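Putative acetyltransferase (Streptococcus mutans, PDB 3LD2) probably transfers acyl groups as a member of the GNAT acetyltransferase family, binding coenzyme A beside its central beta-sheet. Local coordinates at residues 94-99 with 111-116; 84-89 with 128-133; 168-173 with 181-186. All coordinates share one frame; numbering follows the deposited sequence.

How the interactions relate
Of the elements in these contacts, strand 82-88 comes first from the N terminus; its residues 84-89 belong to interaction 2, whose loop closes only at helix 126-138. Within that long loop the chain runs back along strand 92-100 and forward along 110-117, and their pairing, interaction 1, closes a shorter loop, so interaction 1 is enclosed by interaction 2. The two touch where strands 82-88 and 92-100 lie side by side, and both reach coenzyme A. Interaction 3 opens later, after both have closed, and pairs the last two strands as a hairpin. It touches neither, with centres about 20 Å from interaction 1 and about 28 Å from interaction 2, yet all three reach one mixed sheet.

Interaction 1 (94-99 with 111-116); sequences GVLDYS and VTFGIA. With COA (coenzyme A), chain E.
Leu-96 and Ile-115 face each other across two antiparallel strands as a non-hydrogen-bonded pair, with Phe-113 beside them on the same face of the sheet. The side chain of Leu-96 can be followed outward. Its CB lies 4.2 Å from Ile-115 CG1. With CG anti to the backbone N (chi1 -178°), the chain leans along the partner strand, and CG passes 3.3 Å from Gly-114 O. At the fork CD1 meets Phe-113 CD1 at 3.8 Å, while CD2 turns to Phe-113 CB at 4.0 Å. Tyr-98 and Phe-113 touch through their CB atoms, and both rings continue away from the strands to Phe-134 of helix 126-138. Long apolar residues suit this face because the helix covers it.

The other face is more mixed. Val-95 CG1 approaches Ala-116 CB, two small groups on a hydrogen-bonded pair. Further along, Asp-97 OD1 comes within van der Waals reach of Gly-114 N, 3.6 Å away, over a residue with no side chain of its own to intervene. In the backbone ladder, Thr-112 N donates almost straight to Ser-99 O (2.8 Å, 173°), whereas the bond from Asp-97 N to Gly-114 O is weak.

Ile-115 CG2 rests 3.8 Å from C2P of coenzyme A, its CG1 branch staying with Leu-96. The chemistry thus implies a backbone ladder fixing the strand register, with one branched residue serving both the apolar core and the pantetheine arm.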
loop_
_atom_site.group_PDB
_atom_site.type_symbol
_atom_site.label_atom_id
_atom_site.label_comp_id
_atom_site.label_asym_id
_atom_site.label_seq_id
_atom_site.Cartn_x
_atom_site.Cartn_y
_atom_site.Cartn_z
ATOM N N GLY A 94 0.930 4.506 10.647
ATOM C CA GLY A 94 1.007 3.677 9.461
ATOM C C GLY A 94 -0.368 3.243 8.973
ATOM O O GLY A 94 -1.317 3.132 9.761
ATOM N N VAL A 95 -0.489 3.006 7.669
ATOM C CA VAL A 95 -1.751 2.530 7.117
ATOM C C VAL A 95 -1.562 1.613 5.900
ATOM O O VAL A 95 -0.705 1.856 5.045
ATOM C CB VAL A 95 -2.701 3.697 6.773
ATOM C CG1 VAL A 95 -2.046 4.654 5.777
ATOM C CG2 VAL A 95 -4.033 3.155 6.249
ATOM N N LEU A 96 -2.356 0.547 5.847
ATOM C CA LEU A 96 -2.337 -0.373 4.730
ATOM C C LEU A 96 -3.776 -0.663 4.312
ATOM O O LEU A 96 -4.581 -1.144 5.121
ATOM C CB LEU A 96 -1.603 -1.669 5.090
ATOM C CG LEU A 96 -1.481 -2.694 3.931
ATOM C CD1 LEU A 96 -0.311 -3.664 4.079
ATOM C CD2 LEU A 96 -2.782 -3.490 3.700
ATOM N N ASP A 97 -4.107 -0.352 3.059
ATOM C CA ASP A 97 -5.411 -0.708 2.505
ATOM C C ASP A 97 -5.240 -1.779 1.437
ATOM O O ASP A 97 -4.240 -1.795 0.719
ATOM C CB ASP A 97 -6.098 0.500 1.898
ATOM C CG ASP A 97 -5.440 0.954 0.617
ATOM O OD1 ASP A 97 -4.271 1.370 0.684
ATOM O OD2 ASP A 97 -6.082 0.905 -0.455
ATOM N N TYR A 98 -6.204 -2.688 1.348
ATOM C CA TYR A 98 -6.147 -3.752 0.348
ATOM C C TYR A 98 -7.496 -4.054 -0.245
ATOM O O TYR A 98 -8.531 -3.747 0.331
ATOM C CB TYR A 98 -5.504 -5.027 0.901
ATOM C CG TYR A 98 -6.244 -5.709 2.021
ATOM C CD1 TYR A 98 -7.177 -6.702 1.750
ATOM C CD2 TYR A 98 -5.991 -5.387 3.354
ATOM C CE1 TYR A 98 -7.855 -7.356 2.768
ATOM C CE2 TYR A 98 -6.664 -6.027 4.391
ATOM C CZ TYR A 98 -7.609 -7.011 4.092
ATOM O OH TYR A 98 -8.300 -7.676 5.098
ATOM N N SER A 99 -7.475 -4.660 -1.411
ATOM C CA SER A 99 -8.704 -4.942 -2.126
ATOM C C SER A 99 -8.415 -5.897 -3.286
ATOM O O SER A 99 -7.256 -6.038 -3.706
ATOM C CB SER A 99 -9.252 -3.642 -2.680
ATOM O OG SER A 99 -8.470 -3.272 -3.801
ATOM N N VAL A 111 -5.226 -10.362 -4.915
ATOM C CA VAL A 111 -5.394 -9.181 -4.059
ATOM C C VAL A 111 -4.295 -8.119 -4.315
ATOM O O VAL A 111 -3.164 -8.459 -4.690
ATOM C CB VAL A 111 -5.537 -9.571 -2.556
ATOM C CG1 VAL A 111 -4.243 -10.138 -1.996
ATOM C CG2 VAL A 111 -6.013 -8.393 -1.734
ATOM N N THR A 112 -4.641 -6.841 -4.177
ATOM C CA THR A 112 -3.632 -5.756 -4.192
ATOM C C THR A 112 -3.689 -4.863 -2.905
ATOM O O THR A 112 -4.630 -4.976 -2.113
ATOM C CB THR A 112 -3.716 -4.910 -5.511
ATOM O OG1 THR A 112 -2.570 -4.038 -5.637
ATOM C CG2 THR A 112 -4.983 -4.098 -5.556
ATOM N N PHE A 113 -2.686 -4.002 -2.689
ATOM C CA PHE A 113 -2.639 -3.153 -1.484
ATOM C C PHE A 113 -1.720 -1.955 -1.613
ATOM O O PHE A 113 -0.775 -1.973 -2.385
ATOM C CB PHE A 113 -2.207 -3.956 -0.248
ATOM C CG PHE A 113 -0.767 -4.372 -0.272
ATOM C CD1 PHE A 113 0.202 -3.606 0.358
ATOM C CD2 PHE A 113 -0.376 -5.522 -0.938
ATOM C CE1 PHE A 113 1.543 -3.982 0.336
ATOM C CE2 PHE A 113 0.954 -5.912 -0.975
ATOM C CZ PHE A 113 1.920 -5.140 -0.335
ATOM N N GLY A 114 -2.010 -0.906 -0.851
ATOM C CA GLY A 114 -1.097 0.215 -0.688
ATOM C C GLY A 114 -0.639 0.250 0.764
ATOM O O GLY A 114 -1.242 -0.402 1.621
ATOM N N ILE A 115 0.429 0.987 1.039
ATOM C CA ILE A 115 0.924 1.141 2.398
ATOM C C ILE A 115 1.705 2.451 2.557
ATOM O O ILE A 115 2.396 2.895 1.659
ATOM C CB ILE A 115 1.793 -0.051 2.831
ATOM C CG1 ILE A 115 2.109 0.031 4.334
ATOM C CG2 ILE A 115 3.050 -0.095 2.004
ATOM C CD1 ILE A 115 2.915 -1.127 4.848
ATOM N N ALA A 116 1.542 3.092 3.703
ATOM C CA ALA A 116 2.231 4.339 3.962
ATOM C C ALA A 116 2.610 4.383 5.432
ATOM O O ALA A 116 1.766 4.213 6.313
ATOM C CB ALA A 116 1.364 5.544 3.557
HETATM N N1A COA E . 16.811 2.040 2.811
HETATM C C2A COA E . 17.261 0.632 2.712
HETATM N N3A COA E . 16.307 -0.469 3.086
HETATM C C4A COA E . 14.959 -0.138 3.520
HETATM C C5A COA E . 14.513 1.261 3.596
HETATM C C6A COA E . 15.452 2.371 3.244
HETATM N N6A COA E . 14.960 3.736 3.345
HETATM N N7A COA E . 13.116 1.327 4.055
HETATM C C8A COA E . 12.702 -0.042 4.244
HETATM N N9A COA E . 13.808 -0.941 3.826
HETATM C C1B COA E . 13.709 -2.235 4.262
HETATM C C2B COA E . 14.760 -3.035 5.008
HETATM O O2B COA E . 16.114 -3.104 4.679
HETATM C C3B COA E . 14.072 -3.862 6.003
HETATM O O3B COA E . 14.731 -4.605 6.981
HETATM P P3B COA E . 15.526 -3.748 8.186
HETATM O O7A COA E . 15.718 -4.835 9.413
HETATM O O8A COA E . 17.021 -3.220 7.689
HETATM O O9A COA E . 14.785 -2.571 8.603
HETATM C C4B COA E . 12.597 -3.530 5.900
HETATM O O4B COA E . 12.406 -2.499 4.866
HETATM C C5B COA E . 11.448 -3.811 6.806
HETATM O O5B COA E . 11.500 -2.493 7.323
HETATM P P1A COA E . 10.243 -1.619 7.922
HETATM O O1A COA E . 10.788 -0.751 9.219
HETATM O O2A COA E . 9.187 -2.549 8.296
HETATM O O3A COA E . 9.694 -0.587 6.776
HETATM P P2A COA E . 8.929 0.827 7.093
HETATM O O4A COA E . 10.052 2.007 7.351
HETATM O O5A COA E . 8.043 0.724 8.246
HETATM O O6A COA E . 8.089 1.259 5.749
HETATM C CBP COA E . 7.720 1.695 3.508
HETATM C CCP COA E . 8.530 0.830 4.488
HETATM C CDP COA E . 6.217 1.396 3.758
HETATM C CEP COA E . 8.136 1.413 2.039
HETATM C CAP COA E . 7.969 3.187 3.862
HETATM O OAP COA E . 9.216 3.658 3.428
HETATM C C9P COA E . 6.927 4.049 3.164
HETATM O O9P COA E . 6.124 4.606 3.839
HETATM N N8P COA E . 7.303 4.733 1.937
HETATM C C7P COA E . 6.535 5.934 1.685
HETATM C C6P COA E . 5.764 5.845 0.364
HETATM C C5P COA E . 5.406 4.395 0.027
HETATM O O5P COA E . 4.513 3.872 0.602
HETATM N N4P COA E . 6.069 3.688 -1.051
HETATM C C3P COA E . 5.386 2.607 -1.791
HETATM C C2P COA E . 4.285 1.877 -1.015
HETATM S S1P COA E . 2.710 2.114 -1.909
#

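Interaction 2 (84-89 with 128-133); sequences LVAKIK and RALVQI. With COA (coenzyme A), chain E.
No ring lies between Leu-84 and Ala-86 on the strand and Leu-130 and Ile-133 on the helix; the flat group concerned is the peptide joining Val-85 to Ala-86. Leu-130 CD1 stands over one face of that peptide, 4.3 Å from Val-85 C. Round the same methyl, Leu-84 CB approaches to 4.2 Å and Ala-86 CB to 4.1 Å, so it sits between two side chains that project toward the helix from alternate positions of the strand. Ala-86 has only this methyl to offer, while Leu-84 reaches further along the helix: with its CG anti to the carbonyl carbon (chi1 -60°), it sends CD1 to the end of Ile-133. The two side chains pass one another, pointing opposite ways, although their modelled closeness is doubtful. The side-chain contacts between the two segments are apolar, and no hydrogen bond joins them.

Ile-37 of strand 35-39 also packs on Leu-130 and Ile-133, and Leu-130 reaches across to Ile-115 of interaction 1, so the helix spans several strands. Its polar business lies at the opening turn, where Arg-128 N donates to O2A of coenzyme A (2.7 Å, 155°). Gly-125 and Gly-127 give backbone N-H groups to the same cofactor. A helix laid on the sheet, its N-terminal end turned to the pyrophosphate after a glycine-rich turn, is the cofactor-binding signature of the GNAT fold.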
loop_
_atom_site.group_PDB
_atom_site.type_symbol
_atom_site.label_atom_id
_atom_site.label_comp_id
_atom_site.label_asym_id
_atom_site.label_seq_id
_atom_site.Cartn_x
_atom_site.Cartn_y
_atom_site.Cartn_z
ATOM N N LEU A 84 -5.888 -1.578 7.380
ATOM C CA LEU A 84 -5.174 -1.830 8.624
ATOM C C LEU A 84 -4.439 -0.553 9.003
ATOM O O LEU A 84 -3.863 0.141 8.142
ATOM C CB LEU A 84 -4.189 -2.977 8.465
ATOM C CG LEU A 84 -4.845 -4.300 8.066
ATOM C CD1 LEU A 84 -3.791 -5.360 7.822
ATOM C CD2 LEU A 84 -5.820 -4.760 9.140
ATOM N N VAL A 85 -4.455 -0.237 10.287
ATOM C CA VAL A 85 -3.812 0.972 10.757
ATOM C C VAL A 85 -2.832 0.663 11.904
ATOM O O VAL A 85 -3.028 -0.273 12.681
ATOM C CB VAL A 85 -4.890 2.007 11.126
ATOM C CG1 VAL A 85 -4.591 2.676 12.433
ATOM C CG2 VAL A 85 -5.055 3.028 10.012
ATOM N N ALA A 86 -1.730 1.391 11.977
ATOM C CA ALA A 86 -0.815 1.191 13.100
ATOM C C ALA A 86 -0.779 2.441 13.961
ATOM O O ALA A 86 -0.755 3.559 13.455
ATOM C CB ALA A 86 0.567 0.793 12.627
ATOM N N LYS A 87 -0.825 2.255 15.270
ATOM C CA LYS A 87 -0.869 3.397 16.179
ATOM C C LYS A 87 0.216 3.274 17.225
ATOM O O LYS A 87 0.592 2.162 17.641
ATOM C CB LYS A 87 -2.229 3.516 16.882
ATOM C CG LYS A 87 -3.439 3.764 15.988
ATOM C CD LYS A 87 -4.683 4.026 16.849
ATOM C CE LYS A 87 -5.988 3.736 16.117
ATOM N NZ LYS A 87 -7.085 4.717 16.427
ATOM N N ILE A 88 0.708 4.431 17.645
ATOM C CA ILE A 88 1.637 4.540 18.763
ATOM C C ILE A 88 1.090 5.640 19.678
ATOM O O ILE A 88 1.192 6.818 19.348
ATOM C CB ILE A 88 3.062 4.876 18.276
ATOM C CG1 ILE A 88 3.615 3.731 17.441
ATOM C CG2 ILE A 88 3.998 5.089 19.447
ATOM C CD1 ILE A 88 5.064 3.915 17.030
ATOM N N LYS A 89 0.485 5.241 20.798
ATOM C CA LYS A 89 -0.319 6.135 21.648
ATOM C C LYS A 89 -1.653 6.581 20.995
ATOM O O LYS A 89 -2.023 7.756 21.043
ATOM C CB LYS A 89 0.497 7.350 22.114
ATOM C CG LYS A 89 0.355 8.580 21.223
ATOM C CD LYS A 89 1.186 9.741 21.715
ATOM C CE LYS A 89 2.620 9.305 21.983
ATOM N NZ LYS A 89 3.405 10.395 22.641
ATOM N N ARG A 128 6.786 -3.798 7.992
ATOM C CA ARG A 128 6.843 -5.240 8.052
ATOM C C ARG A 128 5.606 -5.824 8.758
ATOM O O ARG A 128 5.005 -6.787 8.278
ATOM C CB ARG A 128 8.137 -5.656 8.755
ATOM C CG ARG A 128 8.395 -7.130 8.770
ATOM C CD ARG A 128 9.812 -7.479 9.204
ATOM N NE ARG A 128 9.811 -8.883 9.596
ATOM C CZ ARG A 128 10.857 -9.711 9.590
ATOM N NH1 ARG A 128 12.065 -9.290 9.199
ATOM N NH2 ARG A 128 10.678 -10.982 9.975
ATOM N N ALA A 129 5.228 -5.220 9.883
ATOM C CA ALA A 129 4.171 -5.741 10.729
ATOM C C ALA A 129 2.811 -5.569 10.051
ATOM O O ALA A 129 1.925 -6.426 10.158
ATOM C CB ALA A 129 4.194 -5.038 12.101
ATOM N N LEU A 130 2.643 -4.457 9.357
ATOM C CA LEU A 130 1.430 -4.261 8.584
ATOM C C LEU A 130 1.309 -5.375 7.527
ATOM O O LEU A 130 0.315 -6.108 7.466
ATOM C CB LEU A 130 1.446 -2.884 7.922
ATOM C CG LEU A 130 0.628 -1.670 8.416
ATOM C CD1 LEU A 130 -0.291 -1.882 9.625
ATOM C CD2 LEU A 130 1.525 -0.431 8.597
ATOM N N VAL A 131 2.354 -5.511 6.715
ATOM C CA VAL A 131 2.365 -6.459 5.608
ATOM C C VAL A 131 2.074 -7.842 6.131
ATOM O O VAL A 131 1.370 -8.632 5.500
ATOM C CB VAL A 131 3.717 -6.405 4.846
ATOM C CG1 VAL A 131 3.941 -7.652 4.006
ATOM C CG2 VAL A 131 3.773 -5.141 3.995
ATOM N N GLN A 132 2.591 -8.117 7.316
ATOM C CA GLN A 132 2.472 -9.445 7.883
ATOM C C GLN A 132 1.042 -9.779 8.306
ATOM O O GLN A 132 0.576 -10.901 8.109
ATOM C CB GLN A 132 3.397 -9.594 9.067
ATOM C CG GLN A 132 4.266 -10.793 8.967
ATOM C CD GLN A 132 5.224 -10.710 7.781
ATOM O OE1 GLN A 132 5.903 -9.695 7.593
ATOM N NE2 GLN A 132 5.287 -11.781 6.980
ATOM N N ILE A 133 0.325 -8.835 8.903
ATOM C CA ILE A 133 -1.016 -9.229 9.254
ATOM C C ILE A 133 -1.873 -9.246 7.998
ATOM O O ILE A 133 -2.681 -10.160 7.813
ATOM C CB ILE A 133 -1.630 -8.545 10.545
ATOM C CG1 ILE A 133 -2.475 -7.341 10.210
ATOM C CG2 ILE A 133 -0.546 -8.225 11.599
ATOM C CD1 ILE A 133 -1.647 -6.088 10.280
HETATM N N1A COA E . 16.811 2.040 2.811
HETATM C C2A COA E . 17.261 0.632 2.712
HETATM N N3A COA E . 16.307 -0.469 3.086
HETATM C C4A COA E . 14.959 -0.138 3.520
HETATM C C5A COA E . 14.513 1.261 3.596
HETATM C C6A COA E . 15.452 2.371 3.244
HETATM N N6A COA E . 14.960 3.736 3.345
HETATM N N7A COA E . 13.116 1.327 4.055
HETATM C C8A COA E . 12.702 -0.042 4.244
HETATM N N9A COA E . 13.808 -0.941 3.826
HETATM C C1B COA E . 13.709 -2.235 4.262
HETATM C C2B COA E . 14.760 -3.035 5.008
HETATM O O2B COA E . 16.114 -3.104 4.679
HETATM C C3B COA E . 14.072 -3.862 6.003
HETATM O O3B COA E . 14.731 -4.605 6.981
HETATM P P3B COA E . 15.526 -3.748 8.186
HETATM O O7A COA E . 15.718 -4.835 9.413
HETATM O O8A COA E . 17.021 -3.220 7.689
HETATM O O9A COA E . 14.785 -2.571 8.603
HETATM C C4B COA E . 12.597 -3.530 5.900
HETATM O O4B COA E . 12.406 -2.499 4.866
HETATM C C5B COA E . 11.448 -3.811 6.806
HETATM O O5B COA E . 11.500 -2.493 7.323
HETATM P P1A COA E . 10.243 -1.619 7.922
HETATM O O1A COA E . 10.788 -0.751 9.219
HETATM O O2A COA E . 9.187 -2.549 8.296
HETATM O O3A COA E . 9.694 -0.587 6.776
HETATM P P2A COA E . 8.929 0.827 7.093
HETATM O O4A COA E . 10.052 2.007 7.351
HETATM O O5A COA E . 8.043 0.724 8.246
HETATM O O6A COA E . 8.089 1.259 5.749
HETATM C CBP COA E . 7.720 1.695 3.508
HETATM C CCP COA E . 8.530 0.830 4.488
HETATM C CDP COA E . 6.217 1.396 3.758
HETATM C CEP COA E . 8.136 1.413 2.039
HETATM C CAP COA E . 7.969 3.187 3.862
HETATM O OAP COA E . 9.216 3.658 3.428
HETATM C C9P COA E . 6.927 4.049 3.164
HETATM O O9P COA E . 6.124 4.606 3.839
HETATM N N8P COA E . 7.303 4.733 1.937
HETATM C C7P COA E . 6.535 5.934 1.685
HETATM C C6P COA E . 5.764 5.845 0.364
HETATM C C5P COA E . 5.406 4.395 0.027
HETATM O O5P COA E . 4.513 3.872 0.602
HETATM N N4P COA E . 6.069 3.688 -1.051
HETATM C C3P COA E . 5.386 2.607 -1.791
HETATM C C2P COA E . 4.285 1.877 -1.015
HETATM S S1P COA E . 2.710 2.114 -1.909
#

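Interaction 3 (168-173 with 181-186); sequences EARLTK and YVDDLI
Arg-170 and Asp-183 supply the charged part of the contact. The arginine is extended from CG to NE, its CG anti to the backbone N (chi1 167°); it rises from the sheet beside Leu-185 and leans toward Asp-183, bringing the NE side of its guanidinium to the acid. NE (2.9 Å) and NH2 (3.1 Å) both bind Asp-183 OD2. The oxygen lies near the guanidinium plane, but the nitrogens come from above the carboxylate plane, both from the same face, with the two planes 53° apart. The other oxygen, Asp-183 OD1, accepts from Lys-173 N at 2.7 Å, nearly along its C-O axis. One short acid thus spans the salt bridge and a backbone N-H at the corner the chain turns at Thr-172 and Lys-173.

Backbone bonds make up the ladder. Leu-171 and Asp-184 exchange two bonds, with Leu-171 N 2.8 Å from Asp-184 O. At the other end, Glu-168 N and Ala-169 N both donate to Ile-186 O, a classic beta bulge in the hairpin of strands 166-177 and 180-190, which forms one edge of the GNAT sheet.

Apolar contacts lie on both faces. Arg-170 CG runs beside Leu-185 CD2 at 3.7 Å, the methylenes of a long side chain serving as hydrocarbon. On the reverse side, small Ala-169 lets its CB meet Ile-186 CB at 4.0 Å, and Leu-171 CG packs on Ile-186 CD1. Polar Asp-184, beside Leu-171, has its OD2 hydrogen-bonded to His-148 ND1. At the corner, the side chains of Lys-173 and Tyr-181 cross, with Lys-173 CG 3.7 Å from Tyr-181 CB.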
loop_
_atom_site.group_PDB
_atom_site.type_symbol
_atom_site.label_atom_id
_atom_site.label_comp_id
_atom_site.label_asym_id
_atom_site.label_seq_id
_atom_site.Cartn_x
_atom_site.Cartn_y
_atom_site.Cartn_z
ATOM N N GLU A 168 8.134 -9.576 -10.765
ATOM C CA GLU A 168 7.505 -10.417 -11.779
ATOM C C GLU A 168 7.649 -9.792 -13.150
ATOM O O GLU A 168 7.862 -10.479 -14.133
ATOM C CB GLU A 168 6.031 -10.720 -11.447
ATOM C CG GLU A 168 5.352 -11.603 -12.490
ATOM C CD GLU A 168 4.093 -12.307 -11.989
ATOM O OE1 GLU A 168 4.038 -12.682 -10.802
ATOM O OE2 GLU A 168 3.158 -12.503 -12.797
ATOM N N ALA A 169 7.575 -8.476 -13.210
ATOM C CA ALA A 169 7.664 -7.814 -14.494
ATOM C C ALA A 169 8.227 -6.423 -14.363
ATOM O O ALA A 169 8.241 -5.830 -13.289
ATOM C CB ALA A 169 6.296 -7.750 -15.154
ATOM N N ARG A 170 8.663 -5.896 -15.493
ATOM C CA ARG A 170 9.145 -4.542 -15.539
ATOM C C ARG A 170 8.586 -3.891 -16.790
ATOM O O ARG A 170 8.803 -4.382 -17.874
ATOM C CB ARG A 170 10.661 -4.545 -15.549
ATOM C CG ARG A 170 11.247 -3.215 -15.906
ATOM C CD ARG A 170 12.753 -3.186 -15.767
ATOM N NE ARG A 170 13.233 -2.011 -16.486
ATOM C CZ ARG A 170 14.052 -2.049 -17.530
ATOM N NH1 ARG A 170 14.529 -3.215 -17.967
ATOM N NH2 ARG A 170 14.404 -0.917 -18.121
ATOM N N LEU A 171 7.813 -2.821 -16.623
ATOM C CA LEU A 171 7.302 -2.052 -17.748
ATOM C C LEU A 171 8.170 -0.819 -17.915
ATOM O O LEU A 171 8.275 0.035 -17.039
ATOM C CB LEU A 171 5.854 -1.638 -17.538
ATOM C CG LEU A 171 4.867 -2.776 -17.287
ATOM C CD1 LEU A 171 3.431 -2.252 -17.278
ATOM C CD2 LEU A 171 5.049 -3.864 -18.339
ATOM N N THR A 172 8.776 -0.757 -19.081
ATOM C CA THR A 172 9.759 0.217 -19.447
ATOM C C THR A 172 9.173 1.573 -19.766
ATOM O O THR A 172 8.200 1.700 -20.546
ATOM C CB THR A 172 10.495 -0.320 -20.660
ATOM O OG1 THR A 172 11.674 -0.993 -20.210
ATOM C CG2 THR A 172 10.847 0.784 -21.633
ATOM N N LYS A 173 9.783 2.582 -19.149
ATOM C CA LYS A 173 9.435 3.979 -19.382
ATOM C C LYS A 173 7.947 4.263 -19.307
ATOM O O LYS A 173 7.423 5.021 -20.115
ATOM C CB LYS A 173 9.991 4.448 -20.723
ATOM C CG LYS A 173 11.502 4.565 -20.713
ATOM C CD LYS A 173 12.075 4.621 -22.098
ATOM C CE LYS A 173 12.759 3.306 -22.421
ATOM N NZ LYS A 173 12.605 2.904 -23.857
ATOM N N TYR A 181 12.316 9.395 -17.008
ATOM C CA TYR A 181 11.480 8.263 -17.401
ATOM C C TYR A 181 11.536 7.203 -16.342
ATOM O O TYR A 181 12.582 6.625 -16.074
ATOM C CB TYR A 181 11.888 7.692 -18.765
ATOM C CG TYR A 181 11.389 8.577 -19.855
ATOM C CD1 TYR A 181 10.068 8.491 -20.295
ATOM C CD2 TYR A 181 12.204 9.556 -20.404
ATOM C CE1 TYR A 181 9.578 9.344 -21.296
ATOM C CE2 TYR A 181 11.725 10.413 -21.401
ATOM C CZ TYR A 181 10.418 10.305 -21.835
ATOM O OH TYR A 181 9.962 11.159 -22.807
ATOM N N VAL A 182 10.394 6.942 -15.729
ATOM C CA VAL A 182 10.359 5.984 -14.636
ATOM C C VAL A 182 9.748 4.683 -15.117
ATOM O O VAL A 182 8.829 4.696 -15.934
ATOM C CB VAL A 182 9.600 6.574 -13.435
ATOM C CG1 VAL A 182 9.686 5.642 -12.232
ATOM C CG2 VAL A 182 10.187 7.940 -13.112
ATOM N N ASP A 183 10.297 3.569 -14.654
ATOM C CA ASP A 183 9.726 2.258 -14.943
ATOM C C ASP A 183 8.691 1.832 -13.902
ATOM O O ASP A 183 8.675 2.310 -12.761
ATOM C CB ASP A 183 10.816 1.192 -14.980
ATOM C CG ASP A 183 11.798 1.377 -16.137
ATOM O OD1 ASP A 183 11.461 2.025 -17.155
ATOM O OD2 ASP A 183 12.912 0.839 -16.013
ATOM N N ASP A 184 7.843 0.903 -14.301
ATOM C CA ASP A 184 6.856 0.334 -13.411
ATOM C C ASP A 184 7.285 -1.088 -13.093
ATOM O O ASP A 184 7.332 -1.945 -13.979
ATOM C CB ASP A 184 5.500 0.343 -14.101
ATOM C CG ASP A 184 4.366 -0.031 -13.175
ATOM O OD1 ASP A 184 4.541 0.055 -11.936
ATOM O OD2 ASP A 184 3.290 -0.397 -13.703
ATOM N N LEU A 185 7.623 -1.347 -11.838
ATOM C CA LEU A 185 8.029 -2.683 -11.444
ATOM C C LEU A 185 6.876 -3.383 -10.771
ATOM O O LEU A 185 6.255 -2.844 -9.855
ATOM C CB LEU A 185 9.224 -2.642 -10.508
ATOM C CG LEU A 185 10.397 -1.797 -10.980
ATOM C CD1 LEU A 185 11.496 -1.840 -9.923
ATOM C CD2 LEU A 185 10.859 -2.300 -12.331
ATOM N N ILE A 186 6.585 -4.586 -11.249
ATOM C CA ILE A 186 5.412 -5.306 -10.815
ATOM C C ILE A 186 5.877 -6.416 -9.928
ATOM O O ILE A 186 6.593 -7.303 -10.392
ATOM C CB ILE A 186 4.634 -5.858 -12.014
ATOM C CG1 ILE A 186 4.124 -4.684 -12.839
ATOM C CG2 ILE A 186 3.461 -6.739 -11.547
ATOM C CD1 ILE A 186 3.249 -5.077 -13.974
#